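Local coordinates for protein stn1 (Schizosaccharomyces pombe, PDB 3KF6) that binds single-stranded telomeric DNA, interacts with Ten1 and is required for telomere maintenance, at residues R17-I29 against F41-V53. Sequence-based numbering, arbitrary orientation.
Sequences RWNPMFISDVHKI and FWMGFPIRWIQIV
Met21 and Trp42 meet from opposite directions. The methyl CE of Met21 sits over the centre of the Trp42 six-membered ring, 3.5 Å from its centroid, in a CH-pi contact. The chain extends through chi2 and then bends at chi3 (69°), which turns the methyl onto the ring. SD follows obliquely, making this a Met-aromatic contact. Met43 CE covers the opposite face, so the indole is clamped between two methionine methyls. At the ring edge, water 2 accepts from Trp42 NE1 at 2.8 Å and donates to Asp25 OD1. The carboxylate of Asp25 also forms a salt bridge with Lys143.

Met21 SD also lies 3.7 Å from Ile50 CD1. Ile29 CD1 meets Ile50 CD1 tip to tip, at 3.6 Å.

The backbones join at a single bridge between Pro20 and Gln51. Gln51 N donates to Asn19 O. Met21 N donates to Gln51 O at 3.0 Å. Asn19 adds a side-chain bond, Asn19 ND2 to Trp49 O at 3.0 Å. Its OD1 is taken by Tyr142 of helix 130-153, so both ends of the amide are held. At Gln51, chi1 of -175° sets CG opposite the backbone N, and the extended chain runs beside Trp18, pointing the same way. Gln51 NE2 lies over one face of the Trp18 indole, toward its rim and 3.5 Å from Trp18 CZ2; Gln51 OE1 takes a hydrogen bond from Arg139.

Residues 17-29 thus pair with the start of strand 49-62 in the OB fold that forms the N-terminal part of Stn1, whose complex with Ten1 resembles Rpa2-Rpa3.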
loop_
_atom_site.group_PDB
_atom_site.type_symbol
_atom_site.label_atom_id
_atom_site.label_comp_id
_atom_site.label_asym_id
_atom_site.label_seq_id
_atom_site.Cartn_x
_atom_site.Cartn_y
_atom_site.Cartn_z
ATOM N N ARG A 17 -0.402 -20.148 10.976
ATOM C CA ARG A 17 0.188 -19.869 9.667
ATOM C C ARG A 17 0.856 -18.486 9.572
ATOM O O ARG A 17 1.372 -17.961 10.562
ATOM C CB ARG A 17 -0.894 -19.995 8.591
ATOM C CG ARG A 17 -0.375 -19.947 7.170
ATOM C CD ARG A 17 -1.490 -19.661 6.189
ATOM N NE ARG A 17 -0.972 -19.517 4.833
ATOM C CZ ARG A 17 -1.735 -19.426 3.749
ATOM N NH1 ARG A 17 -3.055 -19.464 3.859
ATOM N NH2 ARG A 17 -1.177 -19.290 2.553
ATOM N N TRP A 18 0.837 -17.898 8.374
ATOM C CA TRP A 18 1.444 -16.587 8.131
ATOM C C TRP A 18 0.413 -15.504 7.777
ATOM O O TRP A 18 0.770 -14.374 7.425
ATOM C CB TRP A 18 2.503 -16.697 7.020
ATOM C CG TRP A 18 2.087 -16.377 5.587
ATOM C CD1 TRP A 18 0.880 -15.891 5.144
ATOM C CD2 TRP A 18 2.932 -16.456 4.417
ATOM N NE1 TRP A 18 0.930 -15.661 3.783
ATOM C CE2 TRP A 18 2.172 -15.996 3.314
ATOM C CE3 TRP A 18 4.257 -16.866 4.200
ATOM C CZ2 TRP A 18 2.699 -15.934 2.009
ATOM C CZ3 TRP A 18 4.775 -16.802 2.904
ATOM C CH2 TRP A 18 3.995 -16.338 1.828
ATOM N N ASN A 19 -0.862 -15.864 7.870
ATOM C CA ASN A 19 -1.983 -14.974 7.574
ATOM C C ASN A 19 -1.721 -13.704 6.756
ATOM O O ASN A 19 -1.373 -12.662 7.306
ATOM C CB ASN A 19 -2.675 -14.571 8.878
ATOM C CG ASN A 19 -3.054 -15.767 9.732
ATOM O OD1 ASN A 19 -3.819 -16.631 9.313
ATOM N ND2 ASN A 19 -2.520 -15.814 10.946
ATOM N N PRO A 20 -1.890 -13.782 5.427
ATOM C CA PRO A 20 -1.677 -12.605 4.576
ATOM C C PRO A 20 -2.931 -11.734 4.740
ATOM O O PRO A 20 -4.043 -12.177 4.457
ATOM C CB PRO A 20 -1.538 -13.214 3.183
ATOM C CG PRO A 20 -2.459 -14.406 3.249
ATOM C CD PRO A 20 -2.191 -14.983 4.621
ATOM N N MET A 21 -2.756 -10.501 5.203
ATOM C CA MET A 21 -3.901 -9.629 5.453
ATOM C C MET A 21 -3.781 -8.205 4.926
ATOM O O MET A 21 -2.683 -7.712 4.672
ATOM C CB MET A 21 -4.146 -9.527 6.962
ATOM C CG MET A 21 -4.474 -10.832 7.662
ATOM S SD MET A 21 -4.692 -10.572 9.455
ATOM C CE MET A 21 -6.207 -9.621 9.479
ATOM N N PHE A 22 -4.932 -7.554 4.779
ATOM C CA PHE A 22 -4.985 -6.154 4.381
ATOM C C PHE A 22 -4.898 -5.389 5.695
ATOM O O PHE A 22 -5.417 -5.842 6.718
ATOM C CB PHE A 22 -6.305 -5.825 3.681
ATOM C CG PHE A 22 -6.352 -6.270 2.252
ATOM C CD1 PHE A 22 -7.315 -7.179 1.821
ATOM C CD2 PHE A 22 -5.431 -5.777 1.329
ATOM C CE1 PHE A 22 -7.360 -7.591 0.487
ATOM C CE2 PHE A 22 -5.471 -6.184 -0.008
ATOM C CZ PHE A 22 -6.437 -7.092 -0.427
ATOM N N ILE A 23 -4.259 -4.228 5.663
ATOM C CA ILE A 23 -4.078 -3.430 6.864
ATOM C C ILE A 23 -5.378 -3.025 7.550
ATOM O O ILE A 23 -5.450 -3.027 8.777
ATOM C CB ILE A 23 -3.189 -2.206 6.541
ATOM C CG1 ILE A 23 -1.771 -2.711 6.250
ATOM C CG2 ILE A 23 -3.193 -1.202 7.696
ATOM C CD1 ILE A 23 -0.828 -1.660 5.677
ATOM N N SER A 24 -6.408 -2.699 6.777
ATOM C CA SER A 24 -7.679 -2.319 7.381
ATOM C C SER A 24 -8.214 -3.465 8.248
ATOM O O SER A 24 -8.831 -3.224 9.283
ATOM C CB SER A 24 -8.699 -1.958 6.303
ATOM O OG SER A 24 -8.956 -3.061 5.459
ATOM N N ASP A 25 -7.971 -4.705 7.833
ATOM C CA ASP A 25 -8.442 -5.857 8.602
ATOM C C ASP A 25 -7.571 -6.091 9.829
ATOM O O ASP A 25 -8.048 -6.578 10.862
ATOM C CB ASP A 25 -8.483 -7.116 7.724
ATOM C CG ASP A 25 -9.588 -7.054 6.680
ATOM O OD1 ASP A 25 -10.695 -6.586 7.027
ATOM O OD2 ASP A 25 -9.360 -7.476 5.525
ATOM N N VAL A 26 -6.292 -5.747 9.725
ATOM C CA VAL A 26 -5.391 -5.900 10.863
ATOM C C VAL A 26 -5.924 -5.017 11.995
ATOM O O VAL A 26 -5.958 -5.432 13.156
ATOM C CB VAL A 26 -3.944 -5.487 10.485
ATOM C CG1 VAL A 26 -3.045 -5.509 11.716
ATOM C CG2 VAL A 26 -3.397 -6.444 9.443
ATOM N N HIS A 27 -6.365 -3.812 11.646
ATOM C CA HIS A 27 -6.910 -2.874 12.632
ATOM C C HIS A 27 -8.258 -3.319 13.192
ATOM O O HIS A 27 -8.791 -2.688 14.107
ATOM C CB HIS A 27 -7.050 -1.476 12.016
ATOM C CG HIS A 27 -5.759 -0.721 11.930
ATOM N ND1 HIS A 27 -5.165 -0.133 13.028
ATOM C CD2 HIS A 27 -4.939 -0.472 10.880
ATOM C CE1 HIS A 27 -4.036 0.444 12.658
ATOM N NE2 HIS A 27 -3.874 0.253 11.359
ATOM N N LYS A 28 -8.803 -4.403 12.650
ATOM C CA LYS A 28 -10.091 -4.912 13.113
ATOM C C LYS A 28 -9.957 -6.142 14.002
ATOM O O LYS A 28 -10.951 -6.657 14.518
ATOM C CB LYS A 28 -10.993 -5.233 11.918
ATOM C CG LYS A 28 -11.489 -3.997 11.190
ATOM C CD LYS A 28 -12.345 -4.363 9.992
ATOM C CE LYS A 28 -12.788 -3.119 9.239
ATOM N NZ LYS A 28 -13.547 -3.450 8.001
ATOM N N ILE A 29 -8.730 -6.620 14.175
ATOM C CA ILE A 29 -8.492 -7.783 15.022
ATOM C C ILE A 29 -8.841 -7.400 16.457
ATOM O O ILE A 29 -8.481 -6.320 16.923
ATOM C CB ILE A 29 -7.018 -8.236 14.963
ATOM C CG1 ILE A 29 -6.671 -8.711 13.548
ATOM C CG2 ILE A 29 -6.774 -9.366 15.966
ATOM C CD1 ILE A 29 -5.195 -8.999 13.340
ATOM N N PHE A 41 -8.035 -12.042 17.710
ATOM C CA PHE A 41 -9.032 -12.812 16.982
ATOM C C PHE A 41 -9.632 -12.066 15.802
ATOM O O PHE A 41 -10.046 -10.914 15.919
ATOM C CB PHE A 41 -10.144 -13.274 17.927
ATOM C CG PHE A 41 -9.671 -14.225 18.988
ATOM C CD1 PHE A 41 -8.998 -13.752 20.110
ATOM C CD2 PHE A 41 -9.865 -15.593 18.850
ATOM C CE1 PHE A 41 -8.522 -14.634 21.081
ATOM C CE2 PHE A 41 -9.393 -16.484 19.815
ATOM C CZ PHE A 41 -8.720 -16.002 20.930
ATOM N N TRP A 42 -9.665 -12.741 14.657
ATOM C CA TRP A 42 -10.218 -12.178 13.433
ATOM C C TRP A 42 -11.280 -13.150 12.934
ATOM O O TRP A 42 -10.970 -14.282 12.570
ATOM C CB TRP A 42 -9.105 -11.997 12.391
ATOM C CG TRP A 42 -9.556 -11.325 11.119
ATOM C CD1 TRP A 42 -10.441 -10.291 11.007
ATOM C CD2 TRP A 42 -9.118 -11.624 9.787
ATOM N NE1 TRP A 42 -10.584 -9.929 9.685
ATOM C CE2 TRP A 42 -9.783 -10.731 8.916
ATOM C CE3 TRP A 42 -8.227 -12.560 9.244
ATOM C CZ2 TRP A 42 -9.584 -10.746 7.530
ATOM C CZ3 TRP A 42 -8.029 -12.575 7.865
ATOM C CH2 TRP A 42 -8.708 -11.672 7.026
ATOM N N MET A 43 -12.531 -12.702 12.934
ATOM C CA MET A 43 -13.653 -13.532 12.510
ATOM C C MET A 43 -13.728 -14.788 13.373
ATOM O O MET A 43 -14.183 -15.838 12.920
ATOM C CB MET A 43 -13.514 -13.923 11.035
ATOM C CG MET A 43 -13.581 -12.751 10.073
ATOM S SD MET A 43 -13.732 -13.286 8.354
ATOM C CE MET A 43 -12.020 -13.601 7.945
ATOM N N GLY A 44 -13.276 -14.667 14.620
ATOM C CA GLY A 44 -13.304 -15.791 15.539
ATOM C C GLY A 44 -12.056 -16.651 15.491
ATOM O O GLY A 44 -11.873 -17.543 16.318
ATOM N N PHE A 45 -11.191 -16.379 14.521
ATOM C CA PHE A 45 -9.958 -17.139 14.360
ATOM C C PHE A 45 -8.801 -16.504 15.124
ATOM O O PHE A 45 -8.631 -15.286 15.105
ATOM C CB PHE A 45 -9.601 -17.227 12.875
ATOM C CG PHE A 45 -10.638 -17.931 12.040
ATOM C CD1 PHE A 45 -10.891 -17.521 10.735
ATOM C CD2 PHE A 45 -11.348 -19.015 12.551
ATOM C CE1 PHE A 45 -11.837 -18.179 9.949
ATOM C CE2 PHE A 45 -12.294 -19.679 11.774
ATOM C CZ PHE A 45 -12.539 -19.261 10.471
ATOM N N PRO A 46 -7.995 -17.324 15.819
ATOM C CA PRO A 46 -6.854 -16.800 16.576
ATOM C C PRO A 46 -5.738 -16.355 15.633
ATOM O O PRO A 46 -5.305 -17.117 14.772
ATOM C CB PRO A 46 -6.451 -17.984 17.451
ATOM C CG PRO A 46 -6.803 -19.161 16.595
ATOM C CD PRO A 46 -8.154 -18.772 16.044
ATOM N N ILE A 47 -5.277 -15.121 15.798
ATOM C CA ILE A 47 -4.230 -14.582 14.934
ATOM C C ILE A 47 -3.053 -14.005 15.714
ATOM O O ILE A 47 -3.238 -13.278 16.692
ATOM C CB ILE A 47 -4.789 -13.463 14.019
ATOM C CG1 ILE A 47 -5.912 -14.013 13.136
ATOM C CG2 ILE A 47 -3.674 -12.889 13.152
ATOM C CD1 ILE A 47 -5.464 -15.075 12.156
ATOM N N ARG A 48 -1.844 -14.319 15.259
ATOM C CA ARG A 48 -0.628 -13.823 15.889
ATOM C C ARG A 48 0.374 -13.375 14.826
ATOM O O ARG A 48 0.846 -12.236 14.848
ATOM C CB ARG A 48 -0.003 -14.912 16.772
ATOM C CG ARG A 48 1.299 -14.500 17.466
ATOM C CD ARG A 48 1.735 -15.559 18.479
ATOM N NE ARG A 48 3.084 -15.338 19.002
ATOM C CZ ARG A 48 3.449 -14.304 19.756
ATOM N NH1 ARG A 48 2.567 -13.372 20.090
ATOM N NH2 ARG A 48 4.702 -14.204 20.180
ATOM N N TRP A 49 0.688 -14.269 13.893
ATOM C CA TRP A 49 1.642 -13.960 12.831
ATOM C C TRP A 49 0.918 -13.514 11.564
ATOM O O TRP A 49 0.031 -14.209 11.063
ATOM C CB TRP A 49 2.524 -15.172 12.553
ATOM C CG TRP A 49 3.348 -15.551 13.751
ATOM C CD1 TRP A 49 3.105 -16.571 14.630
ATOM C CD2 TRP A 49 4.509 -14.869 14.241
ATOM N NE1 TRP A 49 4.047 -16.564 15.640
ATOM C CE2 TRP A 49 4.918 -15.528 15.422
ATOM C CE3 TRP A 49 5.242 -13.759 13.795
ATOM C CZ2 TRP A 49 6.030 -15.114 16.163
ATOM C CZ3 TRP A 49 6.347 -13.347 14.534
ATOM C CH2 TRP A 49 6.729 -14.026 15.705
ATOM N N ILE A 50 1.325 -12.354 11.051
ATOM C CA ILE A 50 0.696 -11.750 9.877
ATOM C C ILE A 50 1.699 -11.245 8.842
ATOM O O ILE A 50 2.848 -10.937 9.167
ATOM C CB ILE A 50 -0.174 -10.548 10.319
ATOM C CG1 ILE A 50 -1.234 -11.020 11.315
ATOM C CG2 ILE A 50 -0.827 -9.885 9.116
ATOM C CD1 ILE A 50 -2.007 -9.895 11.947
ATOM N N GLN A 51 1.247 -11.153 7.593
ATOM C CA GLN A 51 2.079 -10.642 6.511
ATOM C C GLN A 51 1.299 -9.517 5.830
ATOM O O GLN A 51 0.106 -9.664 5.548
ATOM C CB GLN A 51 2.369 -11.737 5.482
ATOM C CG GLN A 51 3.340 -11.310 4.383
ATOM C CD GLN A 51 3.271 -12.214 3.164
ATOM O OE1 GLN A 51 2.272 -12.227 2.445
ATOM N NE2 GLN A 51 4.331 -12.981 2.929
ATOM N N ILE A 52 1.965 -8.395 5.581
ATOM C CA ILE A 52 1.328 -7.276 4.901
ATOM C C ILE A 52 2.219 -6.818 3.752
ATOM O O ILE A 52 3.428 -7.076 3.747
ATOM C CB ILE A 52 1.035 -6.083 5.868
ATOM C CG1 ILE A 52 2.326 -5.541 6.494
ATOM C CG2 ILE A 52 0.086 -6.532 6.968
ATOM C CD1 ILE A 52 2.976 -4.447 5.698
ATOM N N VAL A 53 1.609 -6.168 2.765
ATOM C CA VAL A 53 2.345 -5.681 1.605
ATOM C C VAL A 53 1.832 -4.301 1.220
ATOM O O VAL A 53 0.628 -4.112 1.036
ATOM C CB VAL A 53 2.159 -6.611 0.378
ATOM C CG1 VAL A 53 2.838 -5.994 -0.837
ATOM C CG2 VAL A 53 2.742 -7.990 0.658
HETATM O O HOH W 1 -1.382 -5.752 3.195
HETATM O O HOH W 2 -12.365 -8.004 8.599
HETATM O O HOH W 3 -12.371 -8.899 15.431
#